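Local coordinates for putative protein (Neisseria meningitidis, PDB 2O3G) that is of uncharacterised function, but forms the transporter-associated (CorC/HlyC) domain of a CBS-domain membrane protein of the UPF0053 family and may bind flavin adenine dinucleotide, at residues T58-G63 / Q81-V86; A49-E54 / D64-H69. All coordinates share one frame; numbering follows the deposited sequence.

Both contacts lie on the face of the antiparallel sheet that carries helix 48-56, and their centres are about 10 Å apart. Contact 2 is the core one: helix residues 49-54 rest on strand 65-68, an outermost strand of the sheet, through apolar contacts. Contact 1 is half buried. There the loop after the helix meets the start of strand 82-90 and the residue before it, with a proline–isoleucine pair inside; at the surface a methyl meets an amide oxygen, and a salt bridge lies along the strand nearby. The two share one apolar layer, since Ile83 CD1 packs on Ala49 CB at 3.4 Å and Pro60 CB on Ile52 CG2 at 4.0 Å. Neither contact has a hydrogen bond between its segments.

Contact 1: residues T58-G63 / Q81-V86; sequences TIPDVG and QRIERV. With EDO (1,2-ethanediol), chain B.
Pro60 and Ile83 make the inner half of this contact, in which the loop joining helix 48-56 to strand 65-68 lies against the start of strand 82-90 in the antiparallel sheet of the transporter-associated domain. The apolar packing comes first. Ile83 CD1 touches Pro60 CG at 3.6 Å; the two side chains cross at about a right angle, and the isoleucine's terminal methyl meets the ring at CG. With CG1 anti to the carbonyl carbon (chi1 -68°) and the chain extended beyond it, Ile83 reaches the loop with its long branch. Proline suits this place: it is a compact apolar block with no N-H to bury, and it also packs on Ile52 of the helix, while its carbonyl oxygen accepts a hydrogen bond from Lys78.

Nearer the surface the pairing is mixed. Ile59 CG2 lies 3.5 Å from Gln81 OE1, a van der Waals contact between a methyl group and an amide oxygen. The glutamine chain leaves the backbone extended and then bends at chi2 (82°), which brings its amide across to the isoleucine.

No polar bond crosses between the segments. Gln81 N makes a weak hydrogen bond to an ethanediol, probably from the crystallisation liquor. Further on, a classic beta bulge sets two residues, Glu84 and Arg85, opposite the single Glu77 of strand 71-79. Arg82 and Glu84 form a salt bridge: Arg82 NE donates to Glu84 OE2 at 3.0 Å, almost straight at 176°, with that oxygen in the guanidinium plane but the NE meeting its syn side from somewhat off the carboxylate plane.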
loop_
_atom_site.group_PDB
_atom_site.type_symbol
_atom_site.label_atom_id
_atom_site.label_comp_id
_atom_site.label_asym_id
_atom_site.label_seq_id
_atom_site.Cartn_x
_atom_site.Cartn_y
_atom_site.Cartn_z
ATOM N N THR A 58 3.465 10.141 6.624
ATOM C CA THR A 58 4.065 11.266 5.915
ATOM C C THR A 58 3.966 11.098 4.411
ATOM O O THR A 58 3.443 10.079 3.998
ATOM C CB THR A 58 5.482 11.517 6.358
ATOM O OG1 THR A 58 6.073 12.334 5.367
ATOM C CG2 THR A 58 6.292 10.224 6.500
ATOM N N ILE A 59 4.388 12.066 3.580
ATOM C CA ILE A 59 4.229 11.867 2.137
ATOM C C ILE A 59 5.364 10.985 1.719
ATOM O O ILE A 59 6.512 11.380 1.878
ATOM C CB ILE A 59 4.314 13.118 1.278
ATOM C CG1 ILE A 59 3.692 14.311 2.006
ATOM C CG2 ILE A 59 3.547 12.891 -0.088
ATOM C CD1 ILE A 59 2.161 14.217 2.206
ATOM N N PRO A 60 5.050 9.760 1.235
ATOM C CA PRO A 60 6.114 8.859 0.904
ATOM C C PRO A 60 6.832 9.250 -0.388
ATOM O O PRO A 60 6.209 9.482 -1.390
ATOM C CB PRO A 60 5.373 7.534 0.759
ATOM C CG PRO A 60 4.046 7.901 0.293
ATOM C CD PRO A 60 3.726 9.137 1.041
ATOM N N ASP A 61 8.150 9.312 -0.362
ATOM C CA ASP A 61 8.906 9.384 -1.608
ATOM C C ASP A 61 8.953 8.063 -2.312
ATOM O O ASP A 61 8.637 7.032 -1.745
ATOM C CB ASP A 61 10.347 9.715 -1.293
ATOM C CG ASP A 61 10.491 11.106 -0.790
ATOM O OD1 ASP A 61 9.805 11.968 -1.416
ATOM O OD2 ASP A 61 11.237 11.334 0.223
ATOM N N VAL A 62 9.441 8.076 -3.537
ATOM C CA VAL A 62 9.765 6.840 -4.200
ATOM C C VAL A 62 10.761 6.065 -3.329
ATOM O O VAL A 62 11.629 6.659 -2.642
ATOM C CB VAL A 62 10.289 7.098 -5.580
ATOM C CG1 VAL A 62 10.823 5.809 -6.132
ATOM C CG2 VAL A 62 9.157 7.662 -6.456
ATOM N N GLY A 63 10.568 4.747 -3.275
ATOM C CA GLY A 63 11.426 3.915 -2.450
ATOM C C GLY A 63 11.250 4.043 -0.947
ATOM O O GLY A 63 11.997 3.423 -0.170
ATOM N N GLN A 81 1.937 14.027 -7.050
ATOM C CA GLN A 81 1.906 13.879 -5.612
ATOM C C GLN A 81 1.098 12.624 -5.314
ATOM O O GLN A 81 0.906 12.301 -4.180
ATOM C CB GLN A 81 1.375 15.157 -4.948
ATOM C CG GLN A 81 1.772 15.322 -3.513
ATOM C CD GLN A 81 3.128 15.892 -3.298
ATOM O OE1 GLN A 81 3.819 15.535 -2.320
ATOM N NE2 GLN A 81 3.542 16.804 -4.189
ATOM N N ARG A 82 0.666 11.925 -6.357
ATOM C CA ARG A 82 -0.091 10.720 -6.240
ATOM C C ARG A 82 0.924 9.592 -6.214
ATOM O O ARG A 82 1.942 9.659 -6.919
ATOM C CB ARG A 82 -0.999 10.539 -7.465
ATOM C CG ARG A 82 -1.951 9.344 -7.371
ATOM C CD ARG A 82 -2.946 9.233 -8.537
ATOM N NE ARG A 82 -2.270 9.378 -9.841
ATOM C CZ ARG A 82 -2.264 10.487 -10.616
ATOM N NH1 ARG A 82 -1.617 10.478 -11.789
ATOM N NH2 ARG A 82 -2.916 11.609 -10.255
ATOM N N ILE A 83 0.639 8.555 -5.410
ATOM C CA ILE A 83 1.414 7.319 -5.402
ATOM C C ILE A 83 0.848 6.533 -6.531
ATOM O O ILE A 83 -0.287 6.069 -6.507
ATOM C CB ILE A 83 1.210 6.554 -4.118
ATOM C CG1 ILE A 83 1.827 7.305 -2.947
ATOM C CG2 ILE A 83 1.954 5.297 -4.148
ATOM C CD1 ILE A 83 1.116 6.999 -1.624
ATOM N N GLU A 84 1.652 6.378 -7.566
ATOM C CA GLU A 84 1.154 5.782 -8.784
ATOM C C GLU A 84 1.209 4.228 -8.768
ATOM O O GLU A 84 0.204 3.540 -9.134
ATOM C CB GLU A 84 1.919 6.414 -9.984
ATOM C CG GLU A 84 1.390 5.997 -11.390
ATOM C CD GLU A 84 0.175 6.812 -11.813
ATOM O OE1 GLU A 84 0.083 7.231 -13.021
ATOM O OE2 GLU A 84 -0.677 7.066 -10.923
ATOM N N ARG A 85 2.388 3.700 -8.365
ATOM C CA ARG A 85 2.688 2.231 -8.340
ATOM C C ARG A 85 3.346 1.828 -7.067
ATOM O O ARG A 85 4.346 2.478 -6.615
ATOM C CB ARG A 85 3.704 1.825 -9.423
ATOM C CG ARG A 85 3.148 1.734 -10.741
ATOM C CD ARG A 85 3.124 0.353 -11.285
ATOM N NE ARG A 85 1.826 0.298 -11.937
ATOM C CZ ARG A 85 1.140 -0.806 -12.184
ATOM N NH1 ARG A 85 -0.050 -0.688 -12.764
ATOM N NH2 ARG A 85 1.637 -2.006 -11.874
ATOM N N VAL A 86 2.837 0.727 -6.521
ATOM C CA VAL A 86 3.533 0.158 -5.380
ATOM C C VAL A 86 3.915 -1.308 -5.596
ATOM O O VAL A 86 3.224 -2.076 -6.323
ATOM C CB VAL A 86 2.848 0.535 -4.011
ATOM C CG1 VAL A 86 1.508 1.092 -4.244
ATOM C CG2 VAL A 86 2.767 -0.642 -3.073
HETATM C C1 EDO B . -2.075 15.679 -7.061
HETATM O O1 EDO B . -0.643 15.603 -7.022
HETATM C C2 EDO B . -2.578 14.213 -6.864
HETATM O O2 EDO B . -3.319 13.670 -8.012
#

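Contact 2: residues A49-E54 / D64-H69; sequences AGLIME and DFADFH. With EDO (1,2-ethanediol), chain C.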
loop_
_atom_site.group_PDB
_atom_site.type_symbol
_atom_site.label_atom_id
_atom_site.label_comp_id
_atom_site.label_asym_id
_atom_site.label_seq_id
_atom_site.Cartn_x
_atom_site.Cartn_y
_atom_site.Cartn_z
ATOM N N ALA A 49 -2.231 2.987 -1.571
ATOM C CA ALA A 49 -1.447 4.198 -1.332
ATOM C C ALA A 49 -1.778 4.684 0.011
ATOM O O ALA A 49 -0.864 5.068 0.728
ATOM C CB ALA A 49 -1.789 5.319 -2.365
ATOM N N GLY A 50 -3.094 4.682 0.347
ATOM C CA GLY A 50 -3.566 5.195 1.638
ATOM C C GLY A 50 -2.922 4.416 2.776
ATOM O O GLY A 50 -2.454 5.018 3.779
ATOM N N LEU A 51 -2.849 3.081 2.619
ATOM C CA LEU A 51 -2.159 2.238 3.591
ATOM C C LEU A 51 -0.807 2.768 3.831
ATOM O O LEU A 51 -0.404 2.937 4.990
ATOM C CB LEU A 51 -2.142 0.751 3.166
ATOM C CG LEU A 51 -1.084 -0.318 3.443
ATOM C CD1 LEU A 51 -0.067 -0.019 4.488
ATOM C CD2 LEU A 51 -1.822 -1.599 3.741
ATOM N N ILE A 52 -0.066 3.033 2.765
ATOM C CA ILE A 52 1.332 3.489 2.995
ATOM C C ILE A 52 1.383 4.773 3.774
ATOM O O ILE A 52 2.160 4.874 4.708
ATOM C CB ILE A 52 2.148 3.708 1.706
ATOM C CG1 ILE A 52 2.103 2.456 0.831
ATOM C CG2 ILE A 52 3.547 4.254 2.055
ATOM C CD1 ILE A 52 3.116 2.439 -0.265
HETATM N N MSE A 53 0.574 5.758 3.379
HETATM C CA MSE A 53 0.546 7.087 4.078
HETATM C C MSE A 53 0.174 6.977 5.517
HETATM O O MSE A 53 0.828 7.594 6.383
HETATM C CB MSE A 53 -0.455 8.046 3.464
HETATM C CG MSE A 53 -0.927 7.663 2.096
HETATM SE SE MSE A 53 -1.229 9.368 1.248
HETATM C CE MSE A 53 -2.549 9.052 -0.231
ATOM N N GLU A 54 -0.887 6.214 5.764
ATOM C CA GLU A 54 -1.246 5.823 7.118
ATOM C C GLU A 54 -0.070 5.309 7.946
ATOM O O GLU A 54 0.245 5.938 8.925
ATOM C CB GLU A 54 -2.381 4.812 7.101
ATOM C CG GLU A 54 -2.589 4.084 8.412
ATOM C CD GLU A 54 -3.293 4.958 9.421
ATOM O OE1 GLU A 54 -3.010 6.176 9.472
ATOM O OE2 GLU A 54 -4.147 4.434 10.164
ATOM N N ASP A 64 10.275 4.843 -0.509
ATOM C CA ASP A 64 9.706 4.641 0.850
ATOM C C ASP A 64 8.759 3.433 0.839
ATOM O O ASP A 64 8.177 3.053 -0.219
ATOM C CB ASP A 64 8.972 5.899 1.370
ATOM C CG ASP A 64 9.930 7.050 1.769
ATOM O OD1 ASP A 64 9.456 8.061 2.370
ATOM O OD2 ASP A 64 11.146 6.963 1.467
ATOM N N PHE A 65 8.597 2.825 2.010
ATOM C CA PHE A 65 7.785 1.612 2.038
ATOM C C PHE A 65 7.165 1.483 3.389
ATOM O O PHE A 65 7.612 2.069 4.351
ATOM C CB PHE A 65 8.657 0.389 1.761
ATOM C CG PHE A 65 9.741 0.227 2.762
ATOM C CD1 PHE A 65 10.977 0.866 2.582
ATOM C CD2 PHE A 65 9.520 -0.496 3.922
ATOM C CE1 PHE A 65 11.993 0.826 3.573
ATOM C CE2 PHE A 65 10.513 -0.588 4.915
ATOM C CZ PHE A 65 11.761 0.087 4.742
ATOM N N ALA A 66 6.140 0.682 3.494
ATOM C CA ALA A 66 5.527 0.508 4.779
ATOM C C ALA A 66 5.389 -0.916 4.941
ATOM O O ALA A 66 4.935 -1.578 3.979
ATOM C CB ALA A 66 4.118 1.145 4.785
ATOM N N ASP A 67 5.663 -1.412 6.133
ATOM C CA ASP A 67 5.392 -2.863 6.423
ATOM C C ASP A 67 4.072 -3.073 7.127
ATOM O O ASP A 67 3.822 -2.389 8.110
ATOM C CB ASP A 67 6.509 -3.478 7.301
ATOM C CG ASP A 67 7.910 -3.517 6.569
ATOM O OD1 ASP A 67 8.918 -3.931 7.196
ATOM O OD2 ASP A 67 8.001 -3.203 5.352
ATOM N N PHE A 68 3.276 -4.054 6.682
ATOM C CA PHE A 68 1.964 -4.255 7.195
ATOM C C PHE A 68 1.536 -5.744 7.196
ATOM O O PHE A 68 1.454 -6.339 6.150
ATOM C CB PHE A 68 1.064 -3.431 6.239
ATOM C CG PHE A 68 -0.439 -3.451 6.541
ATOM C CD1 PHE A 68 -1.002 -2.500 7.394
ATOM C CD2 PHE A 68 -1.261 -4.362 5.904
ATOM C CE1 PHE A 68 -2.430 -2.505 7.703
ATOM C CE2 PHE A 68 -2.695 -4.358 6.132
ATOM C CZ PHE A 68 -3.256 -3.415 7.037
ATOM N N HIS A 69 1.202 -6.326 8.346
ATOM C CA HIS A 69 0.756 -7.684 8.403
ATOM C C HIS A 69 1.511 -8.661 7.531
ATOM O O HIS A 69 0.885 -9.491 6.848
ATOM C CB HIS A 69 -0.710 -7.822 8.069
ATOM C CG HIS A 69 -1.603 -7.477 9.207
ATOM N ND1 HIS A 69 -1.788 -6.162 9.637
ATOM C CD2 HIS A 69 -2.318 -8.260 10.046
ATOM C CE1 HIS A 69 -2.611 -6.140 10.666
ATOM N NE2 HIS A 69 -2.963 -7.397 10.921
HETATM C C1 EDO C . 1.811 -4.442 11.862
HETATM O O1 EDO C . 1.863 -5.133 10.603
HETATM C C2 EDO C . 0.418 -3.815 11.943
HETATM O O2 EDO C . 0.592 -2.432 11.655
#
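Leu51 and Phe68 form the main fit where helix 48-56 lies across strand 65-68; the axes of residues 49-54 and 65-68 approach to 7.8 Å, at 92° to each other. This is helix-on-sheet packing in the core of the transporter-associated domain. Both Leu51 methyls lie on one side of the Phe68 ring plane. CD2 sits over the centre of the ring, 3.5 Å from its centroid and 12° off the normal, a CH-pi contact, while CD1 is displaced past the rim toward Phe68 CB, 4.0 Å away. Phe68 CG stands anti to the backbone N (chi1 180°), and the ring rises from the strand with one face turned to the leucine. His69 ND1 lies over the opposite face, so the ring is sandwiched.

Beside this pair the backbones come close, with Ile52 CA and Ala66 CA 5.4 Å apart. Alanine suits that spot because a small side chain allows this approach: the Ala66 methyl fits the shallow groove lined by Ile52 CA (4.1 Å from Ala66 CB), Ile52 CG2 and Leu51 CD1. Ile52 also reaches Phe73 of the next strand, which in turn packs on Phe68.

No hydrogen bond or charge pair joins the segments. Their hold therefore rests on complementary shape and the burial of apolar surface, with the leucine–phenylalanine CH-pi contact adding a weakly directional element.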